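Local coordinates for protein inorganic pyrophosphatase (Coxiella burnetii, PDB 3TR4) that probably hydrolyses inorganic pyrophosphate to two phosphate ions with the help of divalent metal ions, working as a homohexamer, at residues I20-A25 with Y57-S62; L64-D69 with I171-E176; P70-V75 with D104-A109. One frame throughout, in Å; residues are numbered along the deposited sequence.

Interaction 1 of 3, residues I20-A25 with Y57-S62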
loop_
_atom_site.group_PDB
_atom_site.type_symbol
_atom_site.label_atom_id
_atom_site.label_comp_id
_atom_site.label_asym_id
_atom_site.label_seq_id
_atom_site.Cartn_x
_atom_site.Cartn_y
_atom_site.Cartn_z
ATOM N N ILE B 20 0.261 -0.857 -24.236
ATOM C CA ILE B 20 1.199 -1.275 -23.209
ATOM C C ILE B 20 1.215 -0.209 -22.123
ATOM O O ILE B 20 1.528 0.953 -22.379
ATOM C CB ILE B 20 2.613 -1.487 -23.776
ATOM C CG1 ILE B 20 2.615 -2.672 -24.748
ATOM C CG2 ILE B 20 3.601 -1.726 -22.643
ATOM C CD1 ILE B 20 3.930 -2.877 -25.482
ATOM N N ILE B 21 0.851 -0.607 -20.911
ATOM C CA ILE B 21 0.738 0.338 -19.810
ATOM C C ILE B 21 2.118 0.692 -19.266
ATOM O O ILE B 21 2.958 -0.182 -19.068
ATOM C CB ILE B 21 -0.150 -0.221 -18.685
ATOM C CG1 ILE B 21 -1.584 -0.409 -19.190
ATOM C CG2 ILE B 21 -0.133 0.709 -17.481
ATOM C CD1 ILE B 21 -2.266 0.881 -19.607
ATOM N N GLU B 22 2.344 1.981 -19.037
ATOM C CA GLU B 22 3.627 2.456 -18.535
ATOM C C GLU B 22 3.484 3.055 -17.139
ATOM O O GLU B 22 4.395 2.963 -16.320
ATOM C CB GLU B 22 4.239 3.470 -19.511
ATOM C CG GLU B 22 4.718 2.848 -20.823
ATOM C CD GLU B 22 5.168 3.881 -21.845
ATOM O OE1 GLU B 22 4.497 4.928 -21.973
ATOM O OE2 GLU B 22 6.193 3.645 -22.520
ATOM N N ILE B 23 2.326 3.656 -16.872
ATOM C CA ILE B 23 2.054 4.293 -15.587
ATOM C C ILE B 23 0.648 3.935 -15.119
ATOM O O ILE B 23 -0.318 4.165 -15.842
ATOM C CB ILE B 23 2.124 5.826 -15.705
ATOM C CG1 ILE B 23 3.438 6.261 -16.356
ATOM C CG2 ILE B 23 1.930 6.479 -14.341
ATOM C CD1 ILE B 23 3.482 7.734 -16.680
ATOM N N PRO B 24 0.524 3.387 -13.902
ATOM C CA PRO B 24 -0.790 2.975 -13.397
ATOM C C PRO B 24 -1.585 4.170 -12.891
ATOM O O PRO B 24 -0.988 5.182 -12.522
ATOM C CB PRO B 24 -0.425 2.076 -12.221
ATOM C CG PRO B 24 0.831 2.687 -11.690
ATOM C CD PRO B 24 1.581 3.207 -12.890
ATOM N N ALA B 25 -2.910 4.054 -12.871
ATOM C CA ALA B 25 -3.749 5.078 -12.264
ATOM C C ALA B 25 -3.294 5.308 -10.829
ATOM O O ALA B 25 -3.012 4.353 -10.106
ATOM C CB ALA B 25 -5.219 4.644 -12.286
ATOM N N TYR B 57 -1.842 5.100 -18.048
ATOM C CA TYR B 57 -1.224 5.777 -19.179
ATOM C C TYR B 57 -0.293 4.819 -19.904
ATOM O O TYR B 57 0.482 4.099 -19.275
ATOM C CB TYR B 57 -0.462 7.010 -18.691
ATOM C CG TYR B 57 0.299 7.765 -19.759
ATOM C CD1 TYR B 57 -0.308 8.775 -20.491
ATOM C CD2 TYR B 57 1.634 7.483 -20.017
ATOM C CE1 TYR B 57 0.388 9.476 -21.458
ATOM C CE2 TYR B 57 2.337 8.176 -20.983
ATOM C CZ TYR B 57 1.710 9.171 -21.701
ATOM O OH TYR B 57 2.410 9.861 -22.662
ATOM N N GLY B 58 -0.370 4.808 -21.228
ATOM C CA GLY B 58 0.472 3.927 -22.015
ATOM C C GLY B 58 0.584 4.379 -23.455
ATOM O O GLY B 58 0.363 5.545 -23.767
ATOM N N PHE B 59 0.917 3.444 -24.335
ATOM C CA PHE B 59 1.076 3.746 -25.747
ATOM C C PHE B 59 0.604 2.575 -26.595
ATOM O O PHE B 59 0.484 1.448 -26.106
ATOM C CB PHE B 59 2.542 4.053 -26.059
ATOM C CG PHE B 59 3.457 2.870 -25.891
ATOM C CD1 PHE B 59 4.019 2.580 -24.658
ATOM C CD2 PHE B 59 3.750 2.045 -26.964
ATOM C CE1 PHE B 59 4.858 1.491 -24.500
ATOM C CE2 PHE B 59 4.587 0.957 -26.813
ATOM C CZ PHE B 59 5.142 0.679 -25.583
ATOM N N VAL B 60 0.330 2.850 -27.866
ATOM C CA VAL B 60 -0.008 1.808 -28.829
ATOM C C VAL B 60 1.256 1.378 -29.558
ATOM O O VAL B 60 1.889 2.195 -30.225
ATOM C CB VAL B 60 -1.021 2.315 -29.881
ATOM C CG1 VAL B 60 -1.493 1.168 -30.774
ATOM C CG2 VAL B 60 -2.197 2.987 -29.203
ATOM N N PRO B 61 1.629 0.094 -29.443
ATOM C CA PRO B 61 2.820 -0.408 -30.135
ATOM C C PRO B 61 2.613 -0.347 -31.642
ATOM O O PRO B 61 1.470 -0.404 -32.089
ATOM C CB PRO B 61 2.903 -1.873 -29.689
ATOM C CG PRO B 61 1.926 -2.028 -28.583
ATOM C CD PRO B 61 0.886 -0.982 -28.772
ATOM N N SER B 62 3.698 -0.243 -32.407
ATOM C CA SER B 62 3.612 -0.183 -33.865
ATOM C C SER B 62 2.854 1.048 -34.359
ATOM O O SER B 62 2.138 0.991 -35.357
ATOM C CB SER B 62 2.988 -1.457 -34.433
ATOM O OG SER B 62 3.876 -2.550 -34.294
#

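Interaction 2 of 3, residues L64-D69 with I171-E176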
loop_
_atom_site.group_PDB
_atom_site.type_symbol
_atom_site.label_atom_id
_atom_site.label_comp_id
_atom_site.label_asym_id
_atom_site.label_seq_id
_atom_site.Cartn_x
_atom_site.Cartn_y
_atom_site.Cartn_z
ATOM N N LEU B 64 3.342 5.642 -34.574
ATOM C CA LEU B 64 4.288 6.742 -34.501
ATOM C C LEU B 64 3.552 8.075 -34.499
ATOM O O LEU B 64 2.917 8.444 -35.489
ATOM C CB LEU B 64 5.263 6.678 -35.681
ATOM C CG LEU B 64 6.304 7.795 -35.775
ATOM C CD1 LEU B 64 7.194 7.798 -34.543
ATOM C CD2 LEU B 64 7.130 7.641 -37.038
ATOM N N ALA B 65 3.632 8.789 -33.380
ATOM C CA ALA B 65 3.038 10.114 -33.273
ATOM C C ALA B 65 3.982 11.161 -33.863
ATOM O O ALA B 65 5.088 10.835 -34.289
ATOM C CB ALA B 65 2.719 10.436 -31.820
ATOM N N GLN B 66 3.547 12.416 -33.886
ATOM C CA GLN B 66 4.346 13.484 -34.479
ATOM C C GLN B 66 5.632 13.749 -33.700
ATOM O O GLN B 66 6.600 14.274 -34.248
ATOM C CB GLN B 66 3.530 14.773 -34.590
ATOM C CG GLN B 66 2.267 14.634 -35.422
ATOM C CD GLN B 66 1.539 15.953 -35.603
ATOM O OE1 GLN B 66 2.141 17.024 -35.526
ATOM N NE2 GLN B 66 0.236 15.880 -35.842
ATOM N N ASP B 67 5.639 13.379 -32.423
ATOM C CA ASP B 67 6.780 13.653 -31.557
ATOM C C ASP B 67 7.843 12.555 -31.616
ATOM O O ASP B 67 8.831 12.599 -30.882
ATOM C CB ASP B 67 6.317 13.873 -30.113
ATOM C CG ASP B 67 5.748 12.615 -29.483
ATOM O OD1 ASP B 67 5.713 12.541 -28.236
ATOM O OD2 ASP B 67 5.343 11.700 -30.234
ATOM N N GLY B 68 7.632 11.572 -32.487
ATOM C CA GLY B 68 8.606 10.512 -32.682
ATOM C C GLY B 68 8.398 9.309 -31.784
ATOM O O GLY B 68 9.032 8.273 -31.971
ATOM N N ASP B 69 7.516 9.448 -30.800
ATOM C CA ASP B 69 7.164 8.334 -29.927
ATOM C C ASP B 69 5.846 7.718 -30.389
ATOM O O ASP B 69 5.094 8.347 -31.131
ATOM C CB ASP B 69 7.031 8.807 -28.476
ATOM C CG ASP B 69 8.333 9.336 -27.908
ATOM O OD1 ASP B 69 9.407 8.941 -28.408
ATOM O OD2 ASP B 69 8.279 10.143 -26.955
ATOM N N ILE B 171 -0.493 5.023 -37.397
ATOM C CA ILE B 171 -0.156 3.723 -37.959
ATOM C C ILE B 171 0.538 3.923 -39.302
ATOM O O ILE B 171 1.537 3.267 -39.605
ATOM C CB ILE B 171 -1.409 2.848 -38.150
ATOM C CG1 ILE B 171 -1.903 2.318 -36.801
ATOM C CG2 ILE B 171 -1.113 1.695 -39.095
ATOM C CD1 ILE B 171 -3.145 1.460 -36.900
ATOM N N VAL B 172 0.004 4.844 -40.098
ATOM C CA VAL B 172 0.602 5.188 -41.381
ATOM C C VAL B 172 2.053 5.626 -41.210
ATOM O O VAL B 172 2.940 5.136 -41.907
ATOM C CB VAL B 172 -0.179 6.308 -42.093
ATOM C CG1 VAL B 172 0.598 6.813 -43.302
ATOM C CG2 VAL B 172 -1.558 5.815 -42.504
ATOM N N ARG B 173 2.293 6.547 -40.281
ATOM C CA ARG B 173 3.647 7.031 -40.043
ATOM C C ARG B 173 4.591 5.879 -39.739
ATOM O O ARG B 173 5.686 5.799 -40.296
ATOM C CB ARG B 173 3.683 8.031 -38.891
ATOM C CG ARG B 173 2.982 9.339 -39.172
ATOM C CD ARG B 173 3.398 10.376 -38.149
ATOM N NE ARG B 173 2.448 11.479 -38.077
ATOM C CZ ARG B 173 1.379 11.484 -37.290
ATOM N NH1 ARG B 173 1.123 10.444 -36.508
ATOM N NH2 ARG B 173 0.567 12.531 -37.284
ATOM N N PHE B 174 4.165 4.993 -38.845
ATOM C CA PHE B 174 4.988 3.853 -38.470
ATOM C C PHE B 174 5.387 3.056 -39.708
ATOM O O PHE B 174 6.571 2.801 -39.938
ATOM C CB PHE B 174 4.257 2.957 -37.464
ATOM C CG PHE B 174 5.117 1.862 -36.901
ATOM C CD1 PHE B 174 6.074 2.142 -35.937
ATOM C CD2 PHE B 174 4.978 0.556 -37.340
ATOM C CE1 PHE B 174 6.876 1.139 -35.420
ATOM C CE2 PHE B 174 5.775 -0.452 -36.827
ATOM C CZ PHE B 174 6.725 -0.159 -35.863
ATOM N N LYS B 175 4.393 2.681 -40.508
ATOM C CA LYS B 175 4.624 1.890 -41.713
ATOM C C LYS B 175 5.571 2.565 -42.703
ATOM O O LYS B 175 6.280 1.891 -43.448
ATOM C CB LYS B 175 3.299 1.570 -42.409
ATOM C CG LYS B 175 2.516 0.424 -41.789
ATOM C CD LYS B 175 1.368 0.010 -42.699
ATOM C CE LYS B 175 0.728 -1.290 -42.243
ATOM N NZ LYS B 175 0.042 -1.146 -40.935
ATOM N N GLU B 176 5.576 3.895 -42.704
ATOM C CA GLU B 176 6.356 4.667 -43.671
ATOM C C GLU B 176 7.864 4.550 -43.471
ATOM O O GLU B 176 8.630 5.329 -44.040
ATOM C CB GLU B 176 5.944 6.141 -43.643
ATOM C CG GLU B 176 4.582 6.418 -44.255
ATOM C CD GLU B 176 4.261 7.899 -44.312
ATOM O OE1 GLU B 176 4.971 8.688 -43.651
ATOM O OE2 GLU B 176 3.302 8.273 -45.020
HETATM O O HOH W 1 -1.617 13.483 -36.771
#

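Interaction 3 of 3, residues P70-V75 with D104-A109. With MN (manganese (II) ion), chain I.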
loop_
_atom_site.group_PDB
_atom_site.type_symbol
_atom_site.label_atom_id
_atom_site.label_comp_id
_atom_site.label_asym_id
_atom_site.label_seq_id
_atom_site.Cartn_x
_atom_site.Cartn_y
_atom_site.Cartn_z
ATOM N N PRO B 70 5.564 6.480 -29.957
ATOM C CA PRO B 70 4.272 5.855 -30.268
ATOM C C PRO B 70 3.105 6.682 -29.738
ATOM O O PRO B 70 3.289 7.512 -28.846
ATOM C CB PRO B 70 4.340 4.521 -29.523
ATOM C CG PRO B 70 5.793 4.238 -29.373
ATOM C CD PRO B 70 6.455 5.574 -29.211
ATOM N N LEU B 71 1.915 6.442 -30.281
ATOM C CA LEU B 71 0.712 7.165 -29.877
ATOM C C LEU B 71 0.373 6.950 -28.398
ATOM O O LEU B 71 0.289 5.812 -27.941
ATOM C CB LEU B 71 -0.466 6.723 -30.751
ATOM C CG LEU B 71 -1.836 7.323 -30.451
ATOM C CD1 LEU B 71 -1.796 8.831 -30.572
ATOM C CD2 LEU B 71 -2.882 6.736 -31.388
ATOM N N ASP B 72 0.176 8.047 -27.664
ATOM C CA ASP B 72 -0.177 7.995 -26.243
ATOM C C ASP B 72 -1.633 7.619 -26.031
ATOM O O ASP B 72 -2.506 8.019 -26.801
ATOM C CB ASP B 72 0.024 9.352 -25.575
ATOM C CG ASP B 72 1.457 9.815 -25.597
ATOM O OD1 ASP B 72 2.365 8.968 -25.727
ATOM O OD2 ASP B 72 1.662 11.039 -25.465
ATOM N N VAL B 73 -1.895 6.889 -24.955
ATOM C CA VAL B 73 -3.259 6.513 -24.616
ATOM C C VAL B 73 -3.516 6.649 -23.121
ATOM O O VAL B 73 -2.685 6.262 -22.299
ATOM C CB VAL B 73 -3.560 5.071 -25.047
ATOM C CG1 VAL B 73 -4.993 4.698 -24.700
ATOM C CG2 VAL B 73 -3.304 4.906 -26.536
ATOM N N LEU B 74 -4.665 7.223 -22.779
ATOM C CA LEU B 74 -5.150 7.223 -21.407
ATOM C C LEU B 74 -6.197 6.124 -21.289
ATOM O O LEU B 74 -7.158 6.088 -22.063
ATOM C CB LEU B 74 -5.786 8.569 -21.076
ATOM C CG LEU B 74 -4.879 9.783 -21.278
ATOM C CD1 LEU B 74 -5.682 11.078 -21.242
ATOM C CD2 LEU B 74 -3.785 9.789 -20.228
ATOM N N VAL B 75 -6.023 5.224 -20.331
ATOM C CA VAL B 75 -6.988 4.141 -20.163
ATOM C C VAL B 75 -7.659 4.192 -18.796
ATOM O O VAL B 75 -6.994 4.112 -17.764
ATOM C CB VAL B 75 -6.342 2.757 -20.353
ATOM C CG1 VAL B 75 -7.416 1.677 -20.354
ATOM C CG2 VAL B 75 -5.543 2.722 -21.651
ATOM N N ASP B 104 0.970 16.643 -28.952
ATOM C CA ASP B 104 1.133 15.487 -28.079
ATOM C C ASP B 104 -0.219 15.058 -27.514
ATOM O O ASP B 104 -0.362 14.826 -26.311
ATOM C CB ASP B 104 2.113 15.792 -26.943
ATOM C CG ASP B 104 2.624 14.536 -26.259
ATOM O OD1 ASP B 104 2.809 13.511 -26.952
ATOM O OD2 ASP B 104 2.843 14.579 -25.028
ATOM N N SER B 105 -1.206 14.961 -28.397
ATOM C CA SER B 105 -2.547 14.539 -28.010
ATOM C C SER B 105 -2.549 13.116 -27.472
ATOM O O SER B 105 -1.594 12.362 -27.662
ATOM C CB SER B 105 -3.510 14.658 -29.188
ATOM O OG SER B 105 -3.766 16.018 -29.486
ATOM N N LYS B 106 -3.632 12.752 -26.798
ATOM C CA LYS B 106 -3.722 11.448 -26.170
ATOM C C LYS B 106 -5.123 10.861 -26.321
ATOM O O LYS B 106 -6.120 11.497 -25.976
ATOM C CB LYS B 106 -3.330 11.556 -24.697
ATOM C CG LYS B 106 -1.875 11.992 -24.496
ATOM C CD LYS B 106 -1.635 12.561 -23.113
ATOM C CE LYS B 106 -0.155 12.848 -22.890
ATOM N NZ LYS B 106 0.473 13.550 -24.041
ATOM N N VAL B 107 -5.190 9.648 -26.854
ATOM C CA VAL B 107 -6.459 8.946 -26.987
ATOM C C VAL B 107 -6.967 8.519 -25.615
ATOM O O VAL B 107 -6.196 8.060 -24.775
ATOM C CB VAL B 107 -6.322 7.712 -27.901
ATOM C CG1 VAL B 107 -7.559 6.832 -27.805
ATOM C CG2 VAL B 107 -6.082 8.146 -29.339
ATOM N N LEU B 108 -8.263 8.699 -25.381
ATOM C CA LEU B 108 -8.892 8.200 -24.164
ATOM C C LEU B 108 -9.612 6.893 -24.479
ATOM O O LEU B 108 -10.385 6.818 -25.437
ATOM C CB LEU B 108 -9.881 9.225 -23.604
ATOM C CG LEU B 108 -10.528 8.853 -22.266
ATOM C CD1 LEU B 108 -9.482 8.801 -21.164
ATOM C CD2 LEU B 108 -11.638 9.827 -21.904
ATOM N N ALA B 109 -9.358 5.863 -23.677
ATOM C CA ALA B 109 -9.919 4.543 -23.946
ATOM C C ALA B 109 -10.409 3.831 -22.689
ATOM O O ALA B 109 -10.118 4.250 -21.567
ATOM C CB ALA B 109 -8.897 3.677 -24.679
HETATM MN MN MN I . 3.963 11.427 -26.106
HETATM O O HOH W 2 0.653 11.036 -28.696
HETATM O O HOH W 3 3.773 10.657 -27.930
HETATM O O HOH W 4 5.452 9.534 -25.468
#

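Interaction 1 of 3, residues I20-A25 with Y57-S62
With chi1 at 66°, F59 holds its CG between its own backbone N and carbonyl carbon, which leans the ring toward the facing strand, beside I20 and against the side chain of E22. The CB of I20 sits over one face of this ring, 4.2 Å from its centroid and off-centre, in a CH-pi contact. Further out, CD1 of I20 touches both CZ of F59 and CG of P61, 3.8 Å from each. With CG anti to its carbonyl carbon (chi1 -70°), E22 sets CG at the edge of the F59 ring, in its plane; the extended chain beyond carries the carboxylate past CD1 and CE1. This carboxylate is inclined 57° to the ring, with OE2 3.2 Å from CE1 of F59, and this buried oxygen is satisfied by the backbone N of Y34. The tyrosine ring of Y57 lies alongside I23, whose CD1 touches CD2 of Y57 at 3.8 Å.

The backbones pair antiparallel, with reciprocal bonds between I20 and F59. At the next step, G58 lies so close that its CA comes 3.2 Å from the carbonyl O of I20, a CA-H...O contact. The carbonyl O of Y57 then accepts from two successive amides, E22 N at 2.8 Å and I23 N at 3.1 Å, while the amide of Y57 is bonded to the carbonyl of I23. Two residues facing one define a classic beta bulge, placed here in the buried beta-barrel core of the family I pyrophosphatase fold, beside Y57, a predicted substrate-binding residue.

Interaction 2 of 3, residues L64-D69 with I171-E176
The turn that carries D67, a ligand of the manganese site, is tied to the C-terminal helix chiefly where R173 meets L64 and Q66. R173, extended from CG to NE, reaches across to the loop and gives NH1 to the carbonyl O of L64 at 2.9 Å. The donor lies in the carbonyl plane on a lone pair and the oxygen stands 18° out of the guanidinium plane, although the N-H...O angle of 148° is somewhat bent. Over one face of the guanidinium comes Q66, its CG 3.3 Å from NH2 and its backbone N above the centre of the group. The aliphatic root of R173 is used as well: its CB packs 3.8 Å from CB of L64, whose side chain crosses that of R173 at about a right angle. CB of L64 also sits 3.7 Å from the backbone N of F174.

Within the loop, A65 to G68 form a type I turn, and D67 OD2 accepts the amide of D69 at 3.2 Å, an Asx turn that ties the metal-binding aspartate to its own backbone. The contact lies at the surface, where the connection between strands 56-59 and 72-75 leans on the last turn of helix 160-175; L64 is also backbone-bonded to S170.

Interaction 3 of 3, residues P70-V75 with D104-A109
Three oxygens grip NZ of K106: the carbonyl O of D104 at 2.7 Å, D104 OD2 at 2.8 Å and, across the contact, D72 OD2 at 3.1 Å. The lysine chain bends only at its end (chi4 46°), which turns the ammonium group back towards both carboxylates, and the two carboxylate contacts are salt bridges. NZ reaches D72 OD2 on the anti side, 20° out of the carboxylate plane, whereas D104 OD2 is approached from above its plane.

The same D72 OD2 binds the manganese ion at 2.4 Å, and D104 OD1 binds it at 2.5 Å. These two oxygens lie 3.1 Å apart, an approach of two acceptors that the shared metal probably makes tolerable, and their carboxylate planes stand 81° apart. K106, in the second shell, probably offsets the gathered negative charge and helps to position both ligands. Waters 3 and 4 also bind the ion, and water 2 bridges the amide of D72 and the carbonyl of S105.

Beyond the site the strands run parallel. V107 accepts L74 N at 2.7 Å through its carbonyl and donates its own amide to D72 O; the carbonyl of L74 takes the amide of A109, again at 2.7 Å. CB of L74 rests on CD1 of L108 on the side covered by helix 130-142, while on the other side CG1 of V73 meets CB of A109, and CD2 of L71 reaches CG2 of V107. The buried parallel strand pair of the barrel core carries a carboxylate-rich metal site at its N-terminal end, an arrangement characteristic of the active centre of family I pyrophosphatases, with D67 as the third aspartate.

Interactions 1 and 3 belong to one sheet, their centres about 8 Å apart, because strand 56-59 lies between strands 16-23 and 72-75. Probable hydrogen bonds join them, G58 O to V73 N at 2.9 Å and V60 N to L71 O at 3.0 Å. Interaction 2 closes the chain around interaction 3 from the surface, about 13 Å away between centres. Each brings a residue to or near the manganese site: 70-75 and 104-109 bring D72 and D104, 64-69 brings D67, whose OD1 is 3.3 Å from D104 OD1, and 57-62 places the side chain of Y57 about 4 Å from the ion at nearest atoms. S62 O meanwhile packs 3.5 Å from CG of F174, linking interactions 1 and 2.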